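Local coordinates for protein L-asparaginase I (Vibrio cholerae, PDB 2OCD) that probably catalyses the hydrolysis of L-asparagine to L-aspartate and ammonium, as a cytoplasmic homotetramer of the asparaginase 1 family, at residues 311-316 / 329-334; 213-218 / 305-310; 133-138 / 148-153; 144-149 / 178-183. All blocks are in the same frame, centred on the assembly; numbering follows the deposited sequence.

Interaction 1. Residues 311-316 / 329-334; sequences HYLLSQ and QVLRGE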
# COMPACT_ATOMS: atom_id res chain seq x y z
N HIS B 311 5.44 26.91 -23.10
CA HIS B 311 5.32 28.33 -22.82
C HIS B 311 6.71 28.96 -22.65
O HIS B 311 6.96 30.13 -22.97
CB HIS B 311 4.53 28.60 -21.54
CG HIS B 311 3.03 28.73 -21.70
ND1 HIS B 311 2.18 27.64 -21.73
CD2 HIS B 311 2.22 29.83 -21.68
CE1 HIS B 311 0.93 28.07 -21.81
NE2 HIS B 311 0.92 29.39 -21.78
N TYR B 312 7.60 28.19 -22.06
CA TYR B 312 9.01 28.59 -21.96
C TYR B 312 9.55 28.83 -23.34
O TYR B 312 9.91 29.96 -23.64
CB TYR B 312 9.83 27.52 -21.25
CG TYR B 312 11.30 27.66 -21.44
CD1 TYR B 312 11.96 28.79 -21.05
CD2 TYR B 312 12.05 26.63 -21.99
CE1 TYR B 312 13.33 28.94 -21.23
CE2 TYR B 312 13.43 26.77 -22.16
CZ TYR B 312 14.06 27.92 -21.78
OH TYR B 312 15.44 28.07 -21.93
N LEU B 313 9.55 27.79 -24.18
CA LEU B 313 10.22 27.83 -25.49
C LEU B 313 9.55 28.75 -26.51
O LEU B 313 10.24 29.50 -27.25
CB LEU B 313 10.31 26.44 -26.11
CG LEU B 313 11.24 25.45 -25.40
CD1 LEU B 313 10.84 24.07 -25.88
CD2 LEU B 313 12.78 25.73 -25.65
N LEU B 314 8.23 28.70 -26.58
CA LEU B 314 7.54 29.53 -27.54
C LEU B 314 7.67 31.01 -27.15
O LEU B 314 7.38 31.88 -27.99
CB LEU B 314 6.06 29.13 -27.63
CG LEU B 314 5.76 27.82 -28.37
CD1 LEU B 314 4.39 27.25 -27.93
CD2 LEU B 314 5.81 27.99 -29.92
N SER B 315 8.08 31.30 -25.90
CA SER B 315 8.19 32.70 -25.38
C SER B 315 9.57 33.29 -25.59
O SER B 315 9.76 34.46 -25.46
CB SER B 315 7.88 32.81 -23.87
OG SER B 315 6.50 32.63 -23.55
N GLN B 316 10.55 32.46 -25.86
CA GLN B 316 11.85 32.96 -26.29
C GLN B 316 11.70 33.22 -27.76
O GLN B 316 10.68 32.88 -28.35
CB GLN B 316 12.96 31.94 -25.99
CG GLN B 316 13.50 32.12 -24.53
CD GLN B 316 12.60 31.51 -23.50
OE1 GLN B 316 12.08 32.17 -22.56
NE2 GLN B 316 12.39 30.21 -23.67
N GLN B 329 14.27 17.50 -25.87
CA GLN B 329 15.47 17.40 -25.08
C GLN B 329 15.13 17.65 -23.61
O GLN B 329 14.19 18.40 -23.31
CB GLN B 329 16.50 18.38 -25.64
CG GLN B 329 17.67 18.73 -24.73
CD GLN B 329 18.53 19.87 -25.33
OE1 GLN B 329 18.05 20.71 -26.11
NE2 GLN B 329 19.80 19.88 -24.97
N VAL B 330 15.83 16.93 -22.71
CA VAL B 330 15.59 16.97 -21.29
C VAL B 330 16.20 18.24 -20.81
O VAL B 330 17.41 18.42 -20.94
CB VAL B 330 16.20 15.75 -20.50
CG1 VAL B 330 15.89 15.88 -19.01
CG2 VAL B 330 15.68 14.43 -21.02
N LEU B 331 15.41 19.16 -20.28
CA LEU B 331 16.01 20.44 -19.94
C LEU B 331 16.14 20.58 -18.43
O LEU B 331 17.08 21.22 -17.98
CB LEU B 331 15.22 21.59 -20.59
CG LEU B 331 15.13 21.61 -22.15
CD1 LEU B 331 14.36 22.81 -22.72
CD2 LEU B 331 16.55 21.58 -22.72
N ARG B 332 15.21 19.98 -17.67
CA ARG B 332 15.18 20.12 -16.21
C ARG B 332 14.63 18.90 -15.50
O ARG B 332 13.95 19.02 -14.46
CB ARG B 332 14.37 21.34 -15.76
CG ARG B 332 14.69 22.67 -16.45
CD ARG B 332 15.86 23.48 -15.86
NE ARG B 332 15.82 24.81 -16.49
CZ ARG B 332 16.29 25.08 -17.71
NH1 ARG B 332 16.89 24.13 -18.43
NH2 ARG B 332 16.15 26.30 -18.22
N GLY B 333 14.98 17.73 -16.04
CA GLY B 333 14.61 16.44 -15.43
C GLY B 333 13.12 16.12 -15.54
O GLY B 333 12.64 15.23 -14.85
N GLU B 334 12.40 16.83 -16.41
CA GLU B 334 10.91 16.71 -16.57
C GLU B 334 10.45 15.44 -17.26
O GLU B 334 9.22 15.15 -17.32
CB GLU B 334 10.33 17.89 -17.37
CG GLU B 334 10.72 17.94 -18.84
CD GLU B 334 12.09 18.65 -19.14
OE1 GLU B 334 12.84 19.04 -18.21
OE2 GLU B 334 12.43 18.81 -20.34
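Tyr312 and Leu331 meet across the contact: CE2 of Tyr312 lies 4.1 Å from CD1 of Leu331, and the methyl sits near the plane of the ring, at its edge. The tyrosine reaches out because its CG stands anti to the backbone N (chi1 163°), which carries the ring off helix 303-315 toward the loop 329-334. The same CD1 of Leu331 is 4.4 Å from CD2 of Leu313, so one leucine branch serves both helix residues. Farther along the ring, the Tyr312 OH is 4.2 Å from NH2 of Arg332, a loose approach, with ring and guanidinium planes 67° apart.

Arg332 bends at chi2 (-85°), and its NH1 returns to the O of Leu331 at 3.0 Å, coming from above the carbonyl plane. Glu334 OE1 takes the N-H of Arg332 at 2.6 Å through its syn lone pair, while OE2 receives the N-H of Leu331 at 3.0 Å. The contact thus packs the C-terminal loop, after helix 320-327, back onto helix 303-315. Its chemistry implies a division of labour: leucine methyls and a ring edge meet across it, while carboxylate and guanidinium brace the loop internally and tie it outward, Glu334 by a salt bridge to Lys309 of helix 303-315 and Arg332 NE by a bond to Phe105 O.

Interaction 2. Residues 213-218 / 305-310; sequences IGVITM and AALAKL
Ile213 and Leu307 make the closest approach, CG2 of Ile213 lying 3.6 Å from CD2 of Leu307. That leucine methyl is shared, because CD1 of Ile213 is 3.7 Å from it as well; the two side chains lie alongside one another, head to tail. Both isoleucine branches are engaged: CG2 stands anti to the backbone N, and CG1 lies beside it (chi1 -63°), sending CD1 on to CB of Leu310 at 4.0 Å. The other methyl of Leu307, CD1, touches CG2 of Val215 at 4.3 Å. No hydrogen bond crosses, so the contact rests on apolar packing among four buried residues.

Position comes from the backbones. Ile213 and Val215 are two apart on the strand and point to the helix, while Leu307 and Leu310 are three apart, on one flank of helix 303-315. The axes of the two short segments come within 10.5 Å, their N-to-C directions 156° apart, close to antiparallel. Gly214 and Ile216 bond by their backbones to strand 237-242, and Tyr219 OH of a second subunit bonds to Ile213 O. Helix 303-315 packs over the parallel four-stranded sheet of the C-terminal region: Leu307 also reaches Ile239 of strand 237-242, Leu310 meets Ile267 and Val269 of strand 267-272, and Ala308 touches helix 94-104.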
# COMPACT_ATOMS: atom_id res chain seq x y z
N ILE B 213 -2.16 27.64 -26.78
CA ILE B 213 -1.86 26.23 -26.88
C ILE B 213 -3.17 25.49 -26.85
O ILE B 213 -3.93 25.64 -25.91
CB ILE B 213 -0.96 25.80 -25.70
CG1 ILE B 213 0.38 26.56 -25.76
CG2 ILE B 213 -0.71 24.29 -25.69
CD1 ILE B 213 1.19 26.48 -24.48
N GLY B 214 -3.44 24.70 -27.88
CA GLY B 214 -4.59 23.79 -27.89
C GLY B 214 -4.27 22.49 -27.20
O GLY B 214 -3.12 22.07 -27.17
N VAL B 215 -5.28 21.84 -26.62
CA VAL B 215 -5.10 20.55 -25.97
C VAL B 215 -6.20 19.56 -26.37
O VAL B 215 -7.34 19.76 -25.96
CB VAL B 215 -5.12 20.74 -24.46
CG1 VAL B 215 -4.86 19.40 -23.74
CG2 VAL B 215 -4.14 21.80 -24.06
N ILE B 216 -5.89 18.50 -27.12
CA ILE B 216 -6.92 17.54 -27.58
C ILE B 216 -6.79 16.19 -26.86
O ILE B 216 -5.69 15.62 -26.78
CB ILE B 216 -6.81 17.20 -29.09
CG1 ILE B 216 -6.72 18.42 -29.98
CG2 ILE B 216 -8.04 16.43 -29.60
CD1 ILE B 216 -6.29 18.04 -31.44
N THR B 217 -7.94 15.70 -26.38
CA THR B 217 -8.09 14.40 -25.78
C THR B 217 -8.79 13.54 -26.83
O THR B 217 -9.93 13.79 -27.20
CB THR B 217 -8.98 14.43 -24.53
OG1 THR B 217 -8.57 15.48 -23.64
CG2 THR B 217 -8.91 13.06 -23.80
N MSE B 218 -8.10 12.51 -27.30
CA MSE B 218 -8.69 11.67 -28.29
C MSE B 218 -9.73 10.82 -27.57
O MSE B 218 -9.55 10.43 -26.44
CB MSE B 218 -7.66 10.77 -28.92
CG MSE B 218 -6.53 11.48 -29.54
SE MSE B 218 -6.91 12.23 -31.27
CE MSE B 218 -5.08 12.45 -31.92
N ALA B 305 3.86 19.83 -17.09
CA ALA B 305 5.23 20.13 -17.52
C ALA B 305 5.18 20.50 -18.99
O ALA B 305 6.01 21.32 -19.46
CB ALA B 305 6.22 18.97 -17.26
N ALA B 306 4.20 19.95 -19.71
CA ALA B 306 4.15 20.06 -21.17
C ALA B 306 3.66 21.43 -21.63
O ALA B 306 4.10 21.97 -22.65
CB ALA B 306 3.29 18.95 -21.75
N LEU B 307 2.74 21.98 -20.85
CA LEU B 307 2.18 23.30 -21.08
C LEU B 307 3.22 24.30 -20.69
O LEU B 307 3.43 25.31 -21.40
CB LEU B 307 0.88 23.48 -20.31
CG LEU B 307 -0.20 23.09 -21.33
CD1 LEU B 307 -1.40 22.28 -20.76
CD2 LEU B 307 -0.60 24.37 -22.06
N ALA B 308 3.91 23.96 -19.59
CA ALA B 308 4.99 24.78 -19.11
C ALA B 308 6.12 24.96 -20.10
O ALA B 308 6.63 26.08 -20.23
CB ALA B 308 5.52 24.20 -17.88
N LYS B 309 6.55 23.84 -20.73
CA LYS B 309 7.82 23.77 -21.45
C LYS B 309 7.57 24.46 -22.76
O LYS B 309 8.42 25.24 -23.24
CB LYS B 309 8.28 22.31 -21.63
CG LYS B 309 9.73 22.10 -22.19
CD LYS B 309 10.07 20.61 -22.35
CE LYS B 309 11.48 20.29 -22.85
NZ LYS B 309 11.72 18.76 -23.03
N LEU B 310 6.39 24.22 -23.33
CA LEU B 310 5.96 24.94 -24.52
C LEU B 310 5.90 26.47 -24.28
O LEU B 310 6.31 27.26 -25.16
CB LEU B 310 4.61 24.41 -25.04
CG LEU B 310 4.61 23.14 -25.94
CD1 LEU B 310 3.23 22.49 -26.02
CD2 LEU B 310 5.14 23.37 -27.38

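Interaction 3. Residues 133-138 / 148-153; sequences LNALHV and TLFFNN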
# COMPACT_ATOMS: atom_id res chain seq x y z
N LEU B 133 6.89 23.85 7.97
CA LEU B 133 7.97 23.49 8.86
C LEU B 133 9.03 22.70 8.11
O LEU B 133 10.19 23.05 8.10
CB LEU B 133 7.41 22.71 10.04
CG LEU B 133 8.08 23.08 11.34
CD1 LEU B 133 7.13 22.80 12.53
CD2 LEU B 133 9.39 22.25 11.39
N ASN B 134 8.64 21.62 7.47
CA ASN B 134 9.64 20.80 6.80
C ASN B 134 10.19 21.39 5.49
O ASN B 134 11.33 21.07 5.10
CB ASN B 134 9.07 19.41 6.52
CG ASN B 134 8.92 18.55 7.77
OD1 ASN B 134 9.43 18.89 8.84
ND2 ASN B 134 8.19 17.42 7.62
N ALA B 135 9.38 22.20 4.79
CA ALA B 135 9.84 22.87 3.58
C ALA B 135 10.98 23.73 3.99
O ALA B 135 12.04 23.73 3.35
CB ALA B 135 8.75 23.75 2.95
N LEU B 136 10.77 24.47 5.09
CA LEU B 136 11.83 25.28 5.62
C LEU B 136 13.03 24.42 6.04
O LEU B 136 14.15 24.72 5.64
CB LEU B 136 11.34 26.16 6.78
CG LEU B 136 10.58 27.45 6.36
CD1 LEU B 136 10.09 28.27 7.59
CD2 LEU B 136 11.41 28.35 5.41
N HIS B 137 12.81 23.37 6.80
CA HIS B 137 13.91 22.53 7.25
C HIS B 137 14.67 21.91 6.06
O HIS B 137 15.91 21.84 6.07
CB HIS B 137 13.40 21.44 8.21
CG HIS B 137 14.44 20.47 8.66
ND1 HIS B 137 15.57 20.85 9.35
CD2 HIS B 137 14.51 19.12 8.56
CE1 HIS B 137 16.29 19.78 9.65
NE2 HIS B 137 15.66 18.71 9.19
N VAL B 138 13.93 21.48 5.03
CA VAL B 138 14.50 20.78 3.86
C VAL B 138 15.30 21.73 2.96
O VAL B 138 16.39 21.39 2.51
CB VAL B 138 13.37 20.06 3.08
CG1 VAL B 138 13.80 19.67 1.73
CG2 VAL B 138 12.94 18.83 3.83
N THR B 148 11.01 22.40 -6.59
CA THR B 148 10.38 21.20 -6.03
C THR B 148 9.03 21.54 -5.39
O THR B 148 8.65 22.73 -5.28
CB THR B 148 11.33 20.54 -4.99
OG1 THR B 148 11.64 21.48 -3.95
CG2 THR B 148 12.66 20.04 -5.70
N LEU B 149 8.29 20.50 -4.99
CA LEU B 149 6.89 20.66 -4.53
C LEU B 149 6.71 19.78 -3.32
O LEU B 149 6.92 18.56 -3.39
CB LEU B 149 5.89 20.32 -5.65
CG LEU B 149 4.38 20.57 -5.45
CD1 LEU B 149 3.59 20.79 -6.78
CD2 LEU B 149 3.67 19.47 -4.71
N PHE B 150 6.35 20.38 -2.21
CA PHE B 150 6.24 19.62 -1.00
C PHE B 150 4.77 19.47 -0.58
O PHE B 150 4.06 20.49 -0.41
CB PHE B 150 7.11 20.27 0.07
CG PHE B 150 7.20 19.48 1.31
CD1 PHE B 150 7.88 18.26 1.33
CD2 PHE B 150 6.65 19.92 2.47
CE1 PHE B 150 7.96 17.50 2.50
CE2 PHE B 150 6.75 19.15 3.62
CZ PHE B 150 7.39 17.95 3.62
N PHE B 151 4.32 18.22 -0.46
CA PHE B 151 2.97 17.90 0.00
C PHE B 151 2.88 16.43 0.41
O PHE B 151 3.68 15.61 -0.08
CB PHE B 151 1.93 18.21 -1.09
CG PHE B 151 0.68 18.92 -0.60
CD1 PHE B 151 0.67 20.29 -0.41
CD2 PHE B 151 -0.51 18.22 -0.39
CE1 PHE B 151 -0.49 20.96 -0.00
CE2 PHE B 151 -1.69 18.85 0.00
CZ PHE B 151 -1.69 20.22 0.19
N ASN B 152 1.93 16.11 1.29
CA ASN B 152 1.77 14.74 1.77
C ASN B 152 3.12 14.18 2.23
O ASN B 152 3.49 13.10 1.83
CB ASN B 152 1.17 13.81 0.68
CG ASN B 152 -0.03 14.46 -0.10
OD1 ASN B 152 0.14 14.97 -1.23
ND2 ASN B 152 -1.22 14.42 0.49
N ASN B 153 3.93 14.95 2.96
CA ASN B 153 5.21 14.46 3.49
C ASN B 153 6.26 14.01 2.47
O ASN B 153 7.21 13.29 2.79
CB ASN B 153 5.00 13.33 4.49
CG ASN B 153 4.10 13.73 5.62
OD1 ASN B 153 4.29 14.78 6.24
ND2 ASN B 153 3.11 12.91 5.89
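Phe150 points its ring at helix 127-141, where it meets Asn134 and Ala135. Its CB leaves strand 147-151 on the helix-facing side, and CG stands anti to the backbone N (chi1 -173°), which carries the ring toward Asn134 and Ala135. Going outward, CD2 is the first ring atom to find the helix, 4.4 Å from CB of Ala135. The next, CE2, lies 4.2 Å from the backbone N of Ala135 and 3.7 Å from CB of Asn134. At the tip, CZ is also 3.7 Å from CB of Asn134, so that one methylene rests against two neighbouring ring atoms. The approach of Asn134 CB is oblique, neither squarely over the ring nor in its plane, and the asparagine amide is turned 65° from the ring.

The contact is carried mainly by carbon, with the backbone N of Ala135 also near CE2, and all three touching residues are buried. The CA atoms nearest each other across it are those of Ala135 and Phe150, 6.7 Å apart; the small alanine side chain is consistent with so close an approach of helix and strand.

Helix 127-141 is the crossover of a beta-alpha-beta unit between the parallel strands 112-115 and 147-151. Ile113 of the first strand touches both Ala135 and Phe150, while Phe150 O accepts a bond from Thr115 OG1. On its other flank, strand 147-151 pairs antiparallel with strand 154-157, whose Leu155 also packs on Phe150, and Ala183 of strand 181-183 reaches both Asn134 and Phe150.

Interaction 4. Residues 144-149 / 178-183; sequences INEVTL and PPLLEA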
# COMPACT_ATOMS: atom_id res chain seq x y z
N ILE B 144 18.06 21.07 -2.33
CA ILE B 144 18.09 20.50 -3.67
C ILE B 144 17.90 21.65 -4.61
O ILE B 144 16.90 22.31 -4.51
CB ILE B 144 16.93 19.53 -3.91
CG1 ILE B 144 16.78 18.51 -2.75
CG2 ILE B 144 17.06 18.85 -5.30
CD1 ILE B 144 18.02 17.91 -2.34
N ASN B 145 18.81 21.86 -5.55
CA ASN B 145 18.84 23.10 -6.34
C ASN B 145 17.97 22.99 -7.58
O ASN B 145 18.46 23.09 -8.71
CB ASN B 145 20.27 23.51 -6.76
CG ASN B 145 21.21 23.74 -5.57
OD1 ASN B 145 22.40 23.42 -5.63
ND2 ASN B 145 20.68 24.32 -4.49
N GLU B 146 16.68 22.77 -7.35
CA GLU B 146 15.69 22.66 -8.38
C GLU B 146 14.41 23.25 -7.82
O GLU B 146 14.30 23.56 -6.62
CB GLU B 146 15.37 21.22 -8.80
CG GLU B 146 16.39 20.10 -8.69
CD GLU B 146 15.85 18.75 -9.34
OE1 GLU B 146 14.78 18.80 -10.00
OE2 GLU B 146 16.51 17.65 -9.21
N VAL B 147 13.44 23.41 -8.72
CA VAL B 147 12.07 23.73 -8.33
C VAL B 147 11.34 22.46 -7.87
O VAL B 147 11.12 21.54 -8.65
CB VAL B 147 11.31 24.46 -9.45
CG1 VAL B 147 9.93 24.82 -8.98
CG2 VAL B 147 12.02 25.76 -9.78
N THR B 148 11.01 22.40 -6.59
CA THR B 148 10.38 21.20 -6.03
C THR B 148 9.03 21.54 -5.39
O THR B 148 8.65 22.73 -5.28
CB THR B 148 11.33 20.54 -4.99
OG1 THR B 148 11.64 21.48 -3.95
CG2 THR B 148 12.66 20.04 -5.70
N LEU B 149 8.29 20.50 -4.99
CA LEU B 149 6.89 20.66 -4.53
C LEU B 149 6.71 19.78 -3.32
O LEU B 149 6.92 18.56 -3.39
CB LEU B 149 5.89 20.32 -5.65
CG LEU B 149 4.38 20.57 -5.45
CD1 LEU B 149 3.59 20.79 -6.78
CD2 LEU B 149 3.67 19.47 -4.71
N PRO B 178 10.10 8.84 -8.89
CA PRO B 178 9.96 8.74 -7.44
C PRO B 178 10.27 10.04 -6.77
O PRO B 178 11.07 10.79 -7.29
CB PRO B 178 11.04 7.74 -7.04
CG PRO B 178 11.28 6.93 -8.28
CD PRO B 178 11.13 7.92 -9.41
N PRO B 179 9.69 10.28 -5.59
CA PRO B 179 9.93 11.57 -4.97
C PRO B 179 11.40 11.70 -4.64
O PRO B 179 12.03 10.71 -4.32
CB PRO B 179 9.07 11.54 -3.70
CG PRO B 179 8.35 10.27 -3.69
CD PRO B 179 8.90 9.38 -4.74
N LEU B 180 11.90 12.92 -4.76
CA LEU B 180 13.29 13.27 -4.48
C LEU B 180 13.62 13.08 -3.05
O LEU B 180 14.76 12.69 -2.73
CB LEU B 180 13.52 14.73 -4.78
CG LEU B 180 13.41 15.07 -6.24
CD1 LEU B 180 13.28 16.56 -6.37
CD2 LEU B 180 14.61 14.51 -6.98
N LEU B 181 12.67 13.39 -2.17
CA LEU B 181 12.84 13.04 -0.78
C LEU B 181 11.54 12.81 -0.03
O LEU B 181 10.49 13.22 -0.47
CB LEU B 181 13.80 14.02 -0.09
CG LEU B 181 13.40 15.20 0.75
CD1 LEU B 181 12.77 14.76 2.02
CD2 LEU B 181 14.68 15.91 1.07
N GLU B 182 11.65 12.06 1.07
CA GLU B 182 10.53 11.75 1.97
C GLU B 182 10.72 12.28 3.42
O GLU B 182 11.70 11.96 4.11
CB GLU B 182 10.35 10.26 2.06
CG GLU B 182 10.35 9.56 0.73
CD GLU B 182 8.99 9.11 0.32
OE1 GLU B 182 7.99 9.76 0.71
OE2 GLU B 182 8.92 8.09 -0.41
N ALA B 183 9.73 13.07 3.84
CA ALA B 183 9.69 13.74 5.13
C ALA B 183 8.85 12.97 6.16
O ALA B 183 7.81 13.43 6.61
CB ALA B 183 9.13 15.16 4.94
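Leu180 and Thr148 supply the main apolar contact, CD1 of the leucine lying 3.6 Å from CG2 of the threonine. The threonine turns its methyl to this side: CG2 is anti to the carbonyl carbon, while OG1 sits between the backbone N and the carbonyl carbon (chi1 58°) and makes a weak hydrogen bond to Val112 O. Leu180 meets the threonine at a slant; its CG, anti to its own carbonyl carbon (chi1 -66°), directs CD1 to Thr148 and CD2 to Glu146. The CA atoms of Thr148 and Leu180 are 8.6 Å apart, so side chains bridge the gap between the backbones.

The second contact is of a different kind. The other methyl of Leu180, CD2, lies 4.3 Å from OE2 of Glu146, a van der Waals approach to a carboxylate. The polar business of that glutamate is elsewhere, in a salt bridge from OE1 to Arg157.

The strands that the segments adjoin, 147-151 and 181-183, lie in one mixed sheet, separated by strand 154-157, whose Leu155 also touches Thr148. Asn145 centres an inverse gamma turn ahead of strand 147-151. In this sheet the antiparallel strands 154-157 and 181-183 follow the parallel strands 112-115 and 147-151, and Leu180, which with Leu181 faces Leu155 in a classic beta bulge, packs on Thr148.

Interactions 1 and 2 share helix 303-315 and touch each other, His311 of interaction 1 packing on Ile213 of interaction 2. Interactions 3 and 4 share Thr148 and Leu149 of strand 147-151 and have centres 8 Å apart. The two pairs lie farther from one another, with interactions 2 and 3 centred 28 Å apart on opposite sides of the chain's centre. Interaction 2 is wholly buried and apolar, on a sheet whose outermost strand, 213-217, abuts a second subunit. Interaction 3 is buried too, built on one aromatic ring, as is interaction 4, which sets the carboxylate of partly exposed Glu146 near a leucine methyl. Only interaction 1 is partly buried, with a guanidinium near a tyrosine hydroxyl.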